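Local coordinates for protein NADPH-dependent aldehyde reductase YqhD (Escherichia coli, PDB 4QGS) that reduces a broad range of short-chain aldehydes to alcohols with NADPH, using one zinc ion per subunit, at residues I23-G28 against N254-A259; L300-N305 against R391-A396; P80-L85 against T112-A117. All blocks are in the same frame, centred on the assembly; numbering follows the deposited sequence.

Contact 1 of 3, residues I23-G28 against N254-A259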
ATOM      1  N   ILE A  23       8.716  14.764  -3.150  1.00 16.17           N
ATOM      2  CA  ILE A  23       7.455  14.926  -2.428  1.00 18.64           C
ATOM      3  C   ILE A  23       7.089  16.386  -2.260  1.00 19.12           C
ATOM      4  O   ILE A  23       7.850  17.160  -1.674  1.00 18.35           O
ATOM      5  CB  ILE A  23       7.528  14.284  -1.034  1.00 19.03           C
ATOM      6  CG1 ILE A  23       7.911  12.800  -1.147  1.00 18.50           C
ATOM      7  CG2 ILE A  23       6.211  14.453  -0.298  1.00 19.71           C
ATOM      8  CD1 ILE A  23       6.910  11.969  -1.887  1.00 20.37           C
ATOM      9  N   LEU A  24       5.918  16.759  -2.760  1.00 17.59           N
ATOM     10  CA  LEU A  24       5.385  18.092  -2.533  1.00 17.19           C
ATOM     11  C   LEU A  24       4.252  17.946  -1.534  1.00 18.55           C
ATOM     12  O   LEU A  24       3.172  17.484  -1.891  1.00 19.95           O
ATOM     13  CB  LEU A  24       4.910  18.723  -3.841  1.00 18.84           C
ATOM     14  CG  LEU A  24       5.930  18.797  -4.990  1.00 24.09           C
ATOM     15  CD1 LEU A  24       5.300  19.377  -6.252  1.00 27.34           C
ATOM     16  CD2 LEU A  24       7.155  19.599  -4.586  1.00 24.44           C
ATOM     17  N   PHE A  25       4.515  18.291  -0.279  1.00 17.92           N
ATOM     18  CA  PHE A  25       3.570  17.991   0.799  1.00 18.93           C
ATOM     19  C   PHE A  25       2.907  19.226   1.396  1.00 18.76           C
ATOM     20  O   PHE A  25       3.555  20.256   1.598  1.00 24.08           O
ATOM     21  CB  PHE A  25       4.294  17.219   1.915  1.00 19.60           C
ATOM     22  CG  PHE A  25       3.369  16.660   2.977  1.00 17.23           C
ATOM     23  CD1 PHE A  25       2.980  15.331   2.935  1.00 16.22           C
ATOM     24  CD2 PHE A  25       2.909  17.459   4.017  1.00 20.62           C
ATOM     25  CE1 PHE A  25       2.134  14.805   3.912  1.00 20.41           C
ATOM     26  CE2 PHE A  25       2.048  16.942   4.990  1.00 22.00           C
ATOM     27  CZ  PHE A  25       1.666  15.619   4.935  1.00 19.16           C
ATOM     28  N   GLY A  26       1.619  19.112   1.708  1.00 18.96           N
ATOM     29  CA  GLY A  26       0.965  20.097   2.553  1.00 20.89           C
ATOM     30  C   GLY A  26      -0.267  20.746   1.957  1.00 20.49           C
ATOM     31  O   GLY A  26      -0.590  20.527   0.794  1.00 20.08           O
ATOM     32  N   LYS A  27      -0.944  21.541   2.778  1.00 19.93           N
ATOM     33  CA  LYS A  27      -2.122  22.293   2.365  1.00 21.96           C
ATOM     34  C   LYS A  27      -1.805  23.184   1.176  1.00 24.75           C
ATOM     35  O   LYS A  27      -0.938  24.069   1.257  1.00 24.08           O
ATOM     36  CB  LYS A  27      -2.647  23.142   3.522  1.00 23.74           C
ATOM     37  CG  LYS A  27      -3.871  23.964   3.156  1.00 25.48           C
ATOM     38  CD  LYS A  27      -4.256  24.936   4.268  1.00 39.28           C
ATOM     39  CE  LYS A  27      -4.224  24.269   5.635  1.00 39.06           C
ATOM     40  NZ  LYS A  27      -5.149  24.918   6.613  1.00 48.36           N
ATOM     41  N   GLY A  28      -2.490  22.932   0.069  1.00 18.85           N
ATOM     42  CA  GLY A  28      -2.299  23.719  -1.131  1.00 25.13           C
ATOM     43  C   GLY A  28      -1.020  23.393  -1.873  1.00 23.39           C
ATOM     44  O   GLY A  28      -0.577  24.182  -2.707  1.00 23.25           O
ATOM     45  N   ASN A 254      -0.430  14.365   9.830  1.00 14.91           N
ATOM     46  CA  ASN A 254       0.401  13.364  10.495  1.00 16.24           C
ATOM     47  C   ASN A 254       0.063  11.967  10.012  1.00 16.43           C
ATOM     48  O   ASN A 254       0.951  11.142   9.823  1.00 15.61           O
ATOM     49  CB  ASN A 254       0.248  13.436  12.014  1.00 15.82           C
ATOM     50  CG  ASN A 254       1.122  14.505  12.631  1.00 19.37           C
ATOM     51  OD1 ASN A 254       2.304  14.606  12.308  1.00 15.53           O
ATOM     52  ND2 ASN A 254       0.551  15.301  13.525  1.00 19.85           N
ATOM     53  N   VAL A 255      -1.221  11.684   9.799  1.00 17.81           N
ATOM     54  CA  VAL A 255      -1.578  10.336   9.370  1.00 16.76           C
ATOM     55  C   VAL A 255      -1.104  10.086   7.934  1.00 16.40           C
ATOM     56  O   VAL A 255      -0.545   9.032   7.628  1.00 16.57           O
ATOM     57  CB  VAL A 255      -3.097  10.092   9.507  1.00 15.85           C
ATOM     58  CG1 VAL A 255      -3.472   8.755   8.872  1.00 19.62           C
ATOM     59  CG2 VAL A 255      -3.467  10.121  10.972  1.00 15.26           C
ATOM     60  N   MET A 256      -1.264  11.081   7.071  1.00 15.38           N
ATOM     61  CA  MET A 256      -0.863  10.939   5.678  1.00 13.91           C
ATOM     62  C   MET A 256       0.653  10.745   5.550  1.00 15.85           C
ATOM     63  O   MET A 256       1.121   9.926   4.752  1.00 16.65           O
ATOM     64  CB  MET A 256      -1.293  12.157   4.864  1.00 16.14           C
ATOM     65  CG  MET A 256      -1.145  11.973   3.365  1.00 17.85           C
ATOM     66  SD  MET A 256      -1.687  13.454   2.471  1.00 20.09           S
ATOM     67  CE  MET A 256      -2.088  12.749   0.879  1.00 18.70           C
ATOM     68  N   TRP A 257       1.411  11.503   6.334  1.00 16.81           N
ATOM     69  CA  TRP A 257       2.872  11.453   6.239  1.00 14.59           C
ATOM     70  C   TRP A 257       3.395  10.178   6.878  1.00 15.07           C
ATOM     71  O   TRP A 257       4.300   9.533   6.341  1.00 16.80           O
ATOM     72  CB  TRP A 257       3.506  12.696   6.882  1.00 16.21           C
ATOM     73  CG  TRP A 257       5.004  12.893   6.586  1.00 15.82           C
ATOM     74  CD1 TRP A 257       5.970  13.280   7.481  1.00 18.76           C
ATOM     75  CD2 TRP A 257       5.675  12.733   5.322  1.00 15.48           C
ATOM     76  NE1 TRP A 257       7.198  13.364   6.852  1.00 17.39           N
ATOM     77  CE2 TRP A 257       7.042  13.031   5.530  1.00 18.25           C
ATOM     78  CE3 TRP A 257       5.258  12.361   4.036  1.00 19.20           C
ATOM     79  CZ2 TRP A 257       7.983  12.972   4.501  1.00 19.68           C
ATOM     80  CZ3 TRP A 257       6.192  12.311   3.017  1.00 19.05           C
ATOM     81  CH2 TRP A 257       7.545  12.618   3.259  1.00 19.91           C
ATOM     82  N   ALA A 258       2.812   9.791   8.008  1.00 15.27           N
ATOM     83  CA  ALA A 258       3.157   8.508   8.617  1.00 16.96           C
ATOM     84  C   ALA A 258       2.886   7.336   7.673  1.00 17.12           C
ATOM     85  O   ALA A 258       3.724   6.434   7.539  1.00 17.37           O
ATOM     86  CB  ALA A 258       2.398   8.311   9.933  1.00 17.09           C
ATOM     87  N   ALA A 259       1.711   7.333   7.036  1.00 15.85           N
ATOM     88  CA  ALA A 259       1.335   6.250   6.143  1.00 17.14           C
ATOM     89  C   ALA A 259       2.276   6.204   4.946  1.00 17.35           C
ATOM     90  O   ALA A 259       2.644   5.133   4.457  1.00 19.95           O
ATOM     91  CB  ALA A 259      -0.144   6.420   5.690  1.00 16.28           C
TER
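Strand 22-25, an outermost strand of the parallel sheet in the N-terminal, nucleotide-binding half of this zinc-dependent member of the iron-containing alcohol dehydrogenase family, meets helix 249-262 of the helical C-terminal half through Phe25 and Trp257. The two rings form an edge-to-face pair in which the indole turns its edge toward the face of the phenyl ring. The centroid of the five-membered ring of Trp257 stands 5.3 Å from that of Phe25, and the planes meet at 60°. Phe25 carries CG anti to the backbone N (chi1 -171°), as does Trp257, which swings each ring out to the opposite segment. The pair closes at two points: Phe25 CE1 rests 3.9 Å from Trp257 CB, and Phe25 CD1 lies equally close to Trp257 CE3.

Met256 adds a Met-aromatic contact. Its SD sits 5.2 Å from the centroid of the Phe25 ring, 48° off the ring normal. Methionine's flexible, unbranched chain lets the sulfur come to this ring, where SD lies 4.3 Å from Phe25 CE1. At the far end of the indole, Ile23 CG2 touches Trp257 CZ3 at 3.9 Å, a branched methyl against the six-membered ring. Ile23 and Phe25, two residues apart on a strand, both point to the helix. No hydrogen bond joins the segments, and Trp257 remains largely exposed although Met256 is buried.

Behind the contact, Leu24 and Gly26 share backbone hydrogen bonds with strand 183-186, whose Leu186 also touches Ile23, Phe25 and Met256. The helix is backed in turn by helices 196-211 and 222-244, through Val255, Ala258 and Ala259.

Contact 2 of 3, residues L300-N305 against R391-A396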
ATOM      1  N   LEU A 300      -3.204 -10.693  11.432  1.00 15.99           N
ATOM      2  CA  LEU A 300      -2.019 -10.281  12.212  1.00 14.15           C
ATOM      3  C   LEU A 300      -1.995 -10.808  13.655  1.00 16.28           C
ATOM      4  O   LEU A 300      -0.994 -11.417  14.056  1.00 18.18           O
ATOM      5  CB  LEU A 300      -1.887  -8.751  12.238  1.00 16.04           C
ATOM      6  CG  LEU A 300      -0.569  -8.279  12.877  1.00 15.60           C
ATOM      7  CD1 LEU A 300       0.606  -8.532  11.955  1.00 18.09           C
ATOM      8  CD2 LEU A 300      -0.677  -6.803  13.219  1.00 17.94           C
ATOM      9  N   PRO A 301      -3.052 -10.560  14.450  1.00 16.86           N
ATOM     10  CA  PRO A 301      -2.892 -10.980  15.846  1.00 16.39           C
ATOM     11  C   PRO A 301      -2.843 -12.502  15.979  1.00 19.65           C
ATOM     12  O   PRO A 301      -2.129 -12.998  16.848  1.00 19.03           O
ATOM     13  CB  PRO A 301      -4.110 -10.382  16.545  1.00 19.29           C
ATOM     14  CG  PRO A 301      -5.132 -10.171  15.443  1.00 21.51           C
ATOM     15  CD  PRO A 301      -4.333  -9.854  14.224  1.00 17.99           C
ATOM     16  N   ALA A 302      -3.566 -13.231  15.127  1.00 16.57           N
ATOM     17  CA  ALA A 302      -3.482 -14.687  15.148  1.00 19.61           C
ATOM     18  C   ALA A 302      -2.085 -15.156  14.744  1.00 18.51           C
ATOM     19  O   ALA A 302      -1.531 -16.093  15.334  1.00 18.66           O
ATOM     20  CB  ALA A 302      -4.545 -15.305  14.228  1.00 17.37           C
ATOM     21  N   LEU A 303      -1.507 -14.497  13.742  1.00 16.05           N
ATOM     22  CA  LEU A 303      -0.174 -14.872  13.266  1.00 15.94           C
ATOM     23  C   LEU A 303       0.876 -14.601  14.339  1.00 17.39           C
ATOM     24  O   LEU A 303       1.792 -15.414  14.547  1.00 17.09           O
ATOM     25  CB  LEU A 303       0.162 -14.123  11.967  1.00 17.36           C
ATOM     26  CG  LEU A 303       1.489 -14.535  11.312  1.00 16.60           C
ATOM     27  CD1 LEU A 303       1.405 -14.553   9.781  1.00 18.22           C
ATOM     28  CD2 LEU A 303       2.617 -13.621  11.771  1.00 17.00           C
ATOM     29  N   TRP A 304       0.760 -13.451  14.994  1.00 18.02           N
ATOM     30  CA  TRP A 304       1.714 -13.086  16.039  1.00 17.33           C
ATOM     31  C   TRP A 304       1.704 -14.099  17.185  1.00 20.80           C
ATOM     32  O   TRP A 304       2.760 -14.505  17.672  1.00 20.36           O
ATOM     33  CB  TRP A 304       1.407 -11.688  16.559  1.00 17.61           C
ATOM     34  CG  TRP A 304       2.057 -10.594  15.771  1.00 16.78           C
ATOM     35  CD1 TRP A 304       2.909 -10.715  14.709  1.00 17.67           C
ATOM     36  CD2 TRP A 304       1.899  -9.195  16.005  1.00 18.46           C
ATOM     37  NE1 TRP A 304       3.304  -9.465  14.276  1.00 15.74           N
ATOM     38  CE2 TRP A 304       2.694  -8.518  15.054  1.00 16.68           C
ATOM     39  CE3 TRP A 304       1.168  -8.455  16.931  1.00 16.34           C
ATOM     40  CZ2 TRP A 304       2.764  -7.122  15.002  1.00 17.87           C
ATOM     41  CZ3 TRP A 304       1.242  -7.066  16.883  1.00 18.06           C
ATOM     42  CH2 TRP A 304       2.049  -6.416  15.930  1.00 18.26           C
ATOM     43  N   ASN A 305       0.521 -14.543  17.602  1.00 18.13           N
ATOM     44  CA  ASN A 305       0.478 -15.536  18.669  1.00 20.11           C
ATOM     45  C   ASN A 305       1.117 -16.844  18.226  1.00 20.76           C
ATOM     46  O   ASN A 305       1.850 -17.481  18.986  1.00 22.29           O
ATOM     47  CB  ASN A 305      -0.953 -15.802  19.140  1.00 21.00           C
ATOM     48  CG  ASN A 305      -1.011 -16.936  20.145  1.00 27.49           C
ATOM     49  OD1 ASN A 305      -0.474 -16.827  21.252  1.00 28.48           O
ATOM     50  ND2 ASN A 305      -1.626 -18.037  19.755  1.00 26.35           N
ATOM     51  N   ARG A 391      -2.831 -23.029   8.288  1.00 16.31           N
ATOM     52  CA  ARG A 391      -4.069 -23.612   8.780  1.00 16.33           C
ATOM     53  C   ARG A 391      -4.314 -23.227  10.237  1.00 17.17           C
ATOM     54  O   ARG A 391      -5.404 -22.807  10.587  1.00 17.98           O
ATOM     55  CB  ARG A 391      -4.030 -25.132   8.639  1.00 15.34           C
ATOM     56  CG  ARG A 391      -5.365 -25.808   8.949  1.00 18.27           C
ATOM     57  CD  ARG A 391      -5.206 -27.318   8.931  1.00 17.73           C
ATOM     58  NE  ARG A 391      -6.512 -27.979   8.845  1.00 17.38           N
ATOM     59  CZ  ARG A 391      -6.681 -29.271   9.094  1.00 20.36           C
ATOM     60  NH1 ARG A 391      -5.629 -30.015   9.447  1.00 20.74           N
ATOM     61  NH2 ARG A 391      -7.888 -29.810   8.996  1.00 22.26           N
ATOM     62  N   ARG A 392      -3.294 -23.358  11.086  1.00 16.18           N
ATOM     63  CA  ARG A 392      -3.456 -23.018  12.495  1.00 17.03           C
ATOM     64  C   ARG A 392      -3.760 -21.536  12.693  1.00 17.01           C
ATOM     65  O   ARG A 392      -4.509 -21.156  13.592  1.00 19.00           O
ATOM     66  CB  ARG A 392      -2.195 -23.387  13.285  1.00 22.02           C
ATOM     67  CG  ARG A 392      -2.048 -24.875  13.529  1.00 26.35           C
ATOM     68  CD  ARG A 392      -1.124 -25.147  14.713  1.00 32.03           C
ATOM     69  NE  ARG A 392       0.184 -24.538  14.523  1.00 28.14           N
ATOM     70  CZ  ARG A 392       1.214 -25.143  13.943  1.00 33.96           C
ATOM     71  NH1 ARG A 392       1.091 -26.391  13.496  1.00 35.03           N
ATOM     72  NH2 ARG A 392       2.372 -24.506  13.816  1.00 33.82           N
ATOM     73  N   ILE A 393      -3.147 -20.699  11.865  1.00 16.28           N
ATOM     74  CA  ILE A 393      -3.359 -19.263  11.955  1.00 15.85           C
ATOM     75  C   ILE A 393      -4.792 -18.878  11.563  1.00 15.76           C
ATOM     76  O   ILE A 393      -5.454 -18.155  12.304  1.00 15.04           O
ATOM     77  CB  ILE A 393      -2.350 -18.504  11.091  1.00 17.86           C
ATOM     78  CG1 ILE A 393      -0.942 -18.694  11.655  1.00 17.65           C
ATOM     79  CG2 ILE A 393      -2.693 -16.994  11.051  1.00 17.63           C
ATOM     80  CD1 ILE A 393       0.133 -18.189  10.728  1.00 16.19           C
ATOM     81  N   TYR A 394      -5.267 -19.369  10.423  1.00 16.32           N
ATOM     82  CA  TYR A 394      -6.656 -19.126  10.013  1.00 16.32           C
ATOM     83  C   TYR A 394      -7.639 -19.657  11.063  1.00 18.43           C
ATOM     84  O   TYR A 394      -8.631 -19.021  11.396  1.00 16.54           O
ATOM     85  CB  TYR A 394      -6.957 -19.788   8.678  1.00 15.57           C
ATOM     86  CG  TYR A 394      -6.449 -19.094   7.427  1.00 16.25           C
ATOM     87  CD1 TYR A 394      -6.613 -17.725   7.233  1.00 16.44           C
ATOM     88  CD2 TYR A 394      -5.837 -19.837   6.418  1.00 16.93           C
ATOM     89  CE1 TYR A 394      -6.160 -17.107   6.055  1.00 17.88           C
ATOM     90  CE2 TYR A 394      -5.383 -19.239   5.253  1.00 18.45           C
ATOM     91  CZ  TYR A 394      -5.548 -17.875   5.075  1.00 17.35           C
ATOM     92  OH  TYR A 394      -5.089 -17.319   3.902  1.00 15.88           O
ATOM     93  N   GLU A 395      -7.347 -20.837  11.592  1.00 16.69           N
ATOM     94  CA  GLU A 395      -8.229 -21.444  12.576  1.00 18.65           C
ATOM     95  C   GLU A 395      -8.324 -20.583  13.841  1.00 17.92           C
ATOM     96  O   GLU A 395      -9.412 -20.365  14.375  1.00 21.25           O
ATOM     97  CB  GLU A 395      -7.743 -22.854  12.911  1.00 19.69           C
ATOM     98  CG  GLU A 395      -8.572 -23.556  13.953  1.00 27.40           C
ATOM     99  CD  GLU A 395      -9.961 -23.941  13.466  1.00 25.53           C
ATOM    100  OE1 GLU A 395     -10.857 -24.030  14.327  1.00 31.87           O
ATOM    101  OE2 GLU A 395     -10.163 -24.172  12.246  1.00 23.30           O
ATOM    102  N   ALA A 396      -7.183 -20.078  14.302  1.00 17.55           N
ATOM    103  CA  ALA A 396      -7.151 -19.236  15.490  1.00 19.33           C
ATOM    104  C   ALA A 396      -7.820 -17.889  15.246  1.00 18.74           C
ATOM    105  O   ALA A 396      -8.196 -17.202  16.179  1.00 21.99           O
ATOM    106  CB  ALA A 396      -5.713 -19.025  15.951  1.00 18.90           C
TER
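Ile393 of helix 387-396 carries most of this contact with helix 292-306, its CB pointing at the facing backbone around Leu303. There the two helices come closest, with the CA atoms of Leu303 and Ile393 5.6 Å apart. At CB the chain divides. The CG2 methyl, anti to the backbone N, presses on the main chain of the other helix: it lies 3.9 Å from Leu303 N and 4.0 Å from Leu303 CA, and reaches the CB of Ala302 as well. The other branch, CG1, stands beside the backbone N (chi1 -66°) and extends to CD1 (chi2 170°). This terminal methyl meets the side chain of Leu303, 3.9 Å from its CG and nearly as close to its CD1. A beta-branched residue thus serves two neighbours, one branch for backbone and one for side chain.

Ala302 CB comes within 3.6 Å of Ile393 O, a carbonyl in the last turn of the facing helix, and within 4.3 Å of Ala396 CB one turn further along. Consistent with the small alanine side chains, the segment axes pass only 8.5 Å apart. Leu303 also touches Ala276 and Thr277 of helix 276-288.

Nothing polar bonds across the two segments. Exposed Arg392 makes a salt bridge with Glu306, while buried Tyr394, its CB turned away from the contact, hydrogen-bonds the carbonyl of Leu280 through its OH. At a signed angle of 128° this is a close helix-helix crossing packed by Ala302, Leu303, Ile393 and Ala396. It joins the chain's last helix to helix 292-306 within the helical C-terminal half; His278 and His292, two of the zinc ligands, lie on helices 276-288 and 292-306.

Contact 3 of 3, residues P80-L85 against T112-A117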
ATOM      1  N   PRO A  80      -6.400  -2.353 -11.841  1.00 51.72           N
ATOM      2  CA  PRO A  80      -6.426  -1.830 -13.212  1.00 56.53           C
ATOM      3  C   PRO A  80      -6.243  -2.926 -14.261  1.00 57.73           C
ATOM      4  O   PRO A  80      -5.288  -3.699 -14.181  1.00 61.68           O
ATOM      5  CB  PRO A  80      -5.255  -0.836 -13.234  1.00 53.87           C
ATOM      6  CG  PRO A  80      -4.398  -1.204 -12.063  1.00 51.04           C
ATOM      7  CD  PRO A  80      -5.342  -1.728 -11.030  1.00 53.67           C
ATOM      8  N   ALA A  81      -7.158  -2.985 -15.226  1.00 54.44           N
ATOM      9  CA  ALA A  81      -7.146  -4.044 -16.231  1.00 61.14           C
ATOM     10  C   ALA A  81      -6.126  -3.789 -17.336  1.00 60.08           C
ATOM     11  O   ALA A  81      -5.976  -2.662 -17.809  1.00 50.31           O
ATOM     12  CB  ALA A  81      -8.531  -4.218 -16.834  1.00 61.21           C
ATOM     13  N   TYR A  82      -5.437  -4.854 -17.745  1.00 64.68           N
ATOM     14  CA  TYR A  82      -4.481  -4.802 -18.850  1.00 60.95           C
ATOM     15  C   TYR A  82      -5.169  -4.307 -20.112  1.00 56.13           C
ATOM     16  O   TYR A  82      -4.541  -3.680 -20.968  1.00 53.44           O
ATOM     17  CB  TYR A  82      -3.852  -6.183 -19.086  1.00 64.93           C
ATOM     18  CG  TYR A  82      -2.965  -6.288 -20.314  1.00 60.36           C
ATOM     19  CD1 TYR A  82      -1.592  -6.088 -20.222  1.00 60.66           C
ATOM     20  CD2 TYR A  82      -3.494  -6.619 -21.559  1.00 60.06           C
ATOM     21  CE1 TYR A  82      -0.773  -6.191 -21.334  1.00 55.55           C
ATOM     22  CE2 TYR A  82      -2.682  -6.722 -22.679  1.00 49.64           C
ATOM     23  CZ  TYR A  82      -1.323  -6.510 -22.559  1.00 58.98           C
ATOM     24  OH  TYR A  82      -0.506  -6.613 -23.662  1.00 55.64           O
ATOM     25  N   GLU A  83      -6.459  -4.610 -20.216  1.00 51.48           N
ATOM     26  CA  GLU A  83      -7.315  -4.071 -21.265  1.00 63.69           C
ATOM     27  C   GLU A  83      -7.152  -2.568 -21.361  1.00 50.12           C
ATOM     28  O   GLU A  83      -6.615  -2.042 -22.334  1.00 42.30           O
ATOM     29  CB  GLU A  83      -8.791  -4.380 -20.988  1.00 69.20           C
ATOM     30  CG  GLU A  83      -9.198  -5.839 -21.035  1.00 74.59           C
ATOM     31  CD  GLU A  83     -10.675  -6.020 -20.729  1.00 79.95           C
ATOM     32  OE1 GLU A  83     -11.510  -5.452 -21.466  1.00 84.80           O
ATOM     33  OE2 GLU A  83     -11.001  -6.720 -19.746  1.00 81.98           O
ATOM     34  N   THR A  84      -7.624  -1.893 -20.320  1.00 50.66           N
ATOM     35  CA  THR A  84      -7.794  -0.450 -20.331  1.00 50.40           C
ATOM     36  C   THR A  84      -6.466   0.292 -20.382  1.00 38.81           C
ATOM     37  O   THR A  84      -6.346   1.308 -21.063  1.00 42.79           O
ATOM     38  CB  THR A  84      -8.588   0.012 -19.098  1.00 54.50           C
ATOM     39  OG1 THR A  84      -9.786  -0.768 -18.987  1.00 54.38           O
ATOM     40  CG2 THR A  84      -8.956   1.480 -19.219  1.00 52.53           C
ATOM     41  N   LEU A  85      -5.467  -0.217 -19.671  1.00 38.92           N
ATOM     42  CA  LEU A  85      -4.165   0.438 -19.650  1.00 39.58           C
ATOM     43  C   LEU A  85      -3.555   0.466 -21.054  1.00 41.87           C
ATOM     44  O   LEU A  85      -2.912   1.443 -21.436  1.00 36.30           O
ATOM     45  CB  LEU A  85      -3.227  -0.260 -18.659  1.00 38.64           C
ATOM     46  CG  LEU A  85      -3.753  -0.333 -17.221  1.00 37.22           C
ATOM     47  CD1 LEU A  85      -2.752  -1.008 -16.310  1.00 33.10           C
ATOM     48  CD2 LEU A  85      -4.099   1.056 -16.685  1.00 37.84           C
ATOM     49  N   THR A 112      -0.851   3.727 -14.059  1.00 26.94           N
ATOM     50  CA  THR A 112      -0.147   4.756 -14.802  1.00 23.54           C
ATOM     51  C   THR A 112       1.335   4.402 -14.921  1.00 31.47           C
ATOM     52  O   THR A 112       1.969   4.679 -15.941  1.00 31.41           O
ATOM     53  CB  THR A 112      -0.352   6.135 -14.145  1.00 25.51           C
ATOM     54  OG1 THR A 112      -1.759   6.423 -14.124  1.00 22.80           O
ATOM     55  CG2 THR A 112       0.372   7.216 -14.929  1.00 24.17           C
ATOM     56  N   LYS A 113       1.880   3.759 -13.895  1.00 26.62           N
ATOM     57  CA  LYS A 113       3.262   3.293 -13.953  1.00 31.71           C
ATOM     58  C   LYS A 113       3.422   2.337 -15.123  1.00 30.48           C
ATOM     59  O   LYS A 113       4.409   2.380 -15.864  1.00 29.60           O
ATOM     60  CB  LYS A 113       3.669   2.611 -12.647  1.00 33.42           C
ATOM     61  CG  LYS A 113       3.884   3.560 -11.475  1.00 33.52           C
ATOM     62  CD  LYS A 113       4.429   2.824 -10.258  1.00 37.06           C
ATOM     63  CE  LYS A 113       4.645   3.759  -9.083  1.00 42.24           C
ATOM     64  NZ  LYS A 113       5.230   3.048  -7.911  1.00 38.87           N
ATOM     65  N   PHE A 114       2.432   1.476 -15.298  1.00 26.36           N
ATOM     66  CA  PHE A 114       2.480   0.512 -16.380  1.00 32.10           C
ATOM     67  C   PHE A 114       2.408   1.212 -17.733  1.00 36.00           C
ATOM     68  O   PHE A 114       3.161   0.884 -18.645  1.00 29.03           O
ATOM     69  CB  PHE A 114       1.348  -0.499 -16.239  1.00 31.20           C
ATOM     70  CG  PHE A 114       1.269  -1.465 -17.367  1.00 33.96           C
ATOM     71  CD1 PHE A 114       2.205  -2.482 -17.497  1.00 39.45           C
ATOM     72  CD2 PHE A 114       0.267  -1.358 -18.309  1.00 31.08           C
ATOM     73  CE1 PHE A 114       2.134  -3.375 -18.547  1.00 35.45           C
ATOM     74  CE2 PHE A 114       0.189  -2.249 -19.348  1.00 42.49           C
ATOM     75  CZ  PHE A 114       1.126  -3.256 -19.475  1.00 38.79           C
ATOM     76  N   ILE A 115       1.505   2.184 -17.856  1.00 31.21           N
ATOM     77  CA  ILE A 115       1.386   2.948 -19.093  1.00 30.02           C
ATOM     78  C   ILE A 115       2.712   3.623 -19.459  1.00 26.74           C
ATOM     79  O   ILE A 115       3.146   3.567 -20.608  1.00 33.58           O
ATOM     80  CB  ILE A 115       0.271   4.011 -18.986  1.00 27.08           C
ATOM     81  CG1 ILE A 115      -1.080   3.336 -18.779  1.00 29.85           C
ATOM     82  CG2 ILE A 115       0.235   4.878 -20.230  1.00 32.19           C
ATOM     83  CD1 ILE A 115      -2.196   4.297 -18.351  1.00 29.89           C
ATOM     84  N   ALA A 116       3.365   4.230 -18.473  1.00 30.14           N
ATOM     85  CA  ALA A 116       4.630   4.929 -18.688  1.00 30.04           C
ATOM     86  C   ALA A 116       5.724   4.013 -19.243  1.00 38.35           C
ATOM     87  O   ALA A 116       6.506   4.410 -20.108  1.00 36.85           O
ATOM     88  CB  ALA A 116       5.099   5.566 -17.388  1.00 29.04           C
ATOM     89  N   ALA A 117       5.786   2.789 -18.732  1.00 38.41           N
ATOM     90  CA  ALA A 117       6.820   1.853 -19.156  1.00 35.42           C
ATOM     91  C   ALA A 117       6.448   1.198 -20.474  1.00 35.34           C
ATOM     92  O   ALA A 117       7.267   1.104 -21.392  1.00 33.09           O
ATOM     93  CB  ALA A 117       7.049   0.801 -18.093  1.00 33.84           C
TER
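Leu85 and Phe114 make the apolar heart of the contact between helices 82-95 and 106-119, the helices that precede and follow strand 99-104 in the chain, in the nucleotide-binding half. Leu85 CD1 approaches Phe114 CD2 to 3.6 Å, while Leu85 CB lies 3.7 Å from the same ring carbon, so that the ring is met by both the root and a methyl of the leucine. With CG anti to the backbone N (chi1 176°), the phenylalanine extends toward the first turn of helix 82-95. A flexible, branched leucine fits well here, because its second methyl is turned to another neighbour: CD2 lies 4.1 Å from Ile115 CD1, the two side chains crossing at about a right angle. Ile163 of strand 161-163 touches both Leu85 and Phe114.

Aromatic contact is supplied by Tyr82 at the start of its helix. The phenyl CZ of Phe114 meets the CD1-CE1 bond of the phenol ring obliquely, 4.0 Å from both Tyr82 atoms. Tyr82 is partly exposed, as befits a residue with a polar end, and also rests on Pro127 and Arg165.

Side chain meets backbone in one place, where Ile115 CG1 packs 3.7 Å from Leu85 O. Polar bonding lies outside the pair: Ala81, the N-cap residue, gives its N to Glu77 OE2, which Thr84 OG1 also contacts by a hydrogen bond, and Thr112 OG1 bonds Val108 O and Thr46 OG1.

Across the two segments, then, cohesion comes from van der Waals contact and the exclusion of water, with no hydrogen bond to dictate direction.

None of the three contacts touches another. Contact 3 is nested in the chain loop that contact 1 closes, their centres 26 Å and their nearest atoms about 11 Å apart. Contact 2 follows both in sequence and lies across the chain's centre from them: its centre is 34 Å from that of contact 1 and 36 Å from that of contact 3, with nearest atoms about 15 and 22 Å away. Contacts 1 and 3 each come near NADP(+)-binding residues: the side chain of Met256 is about 6 Å from that of Tyr190, and that of Phe114 about 7 Å from that of Asp110. In contact 2, the Leu303 side chain is about 9 Å from that of the zinc ligand His278 and about 13 Å from the zinc ion.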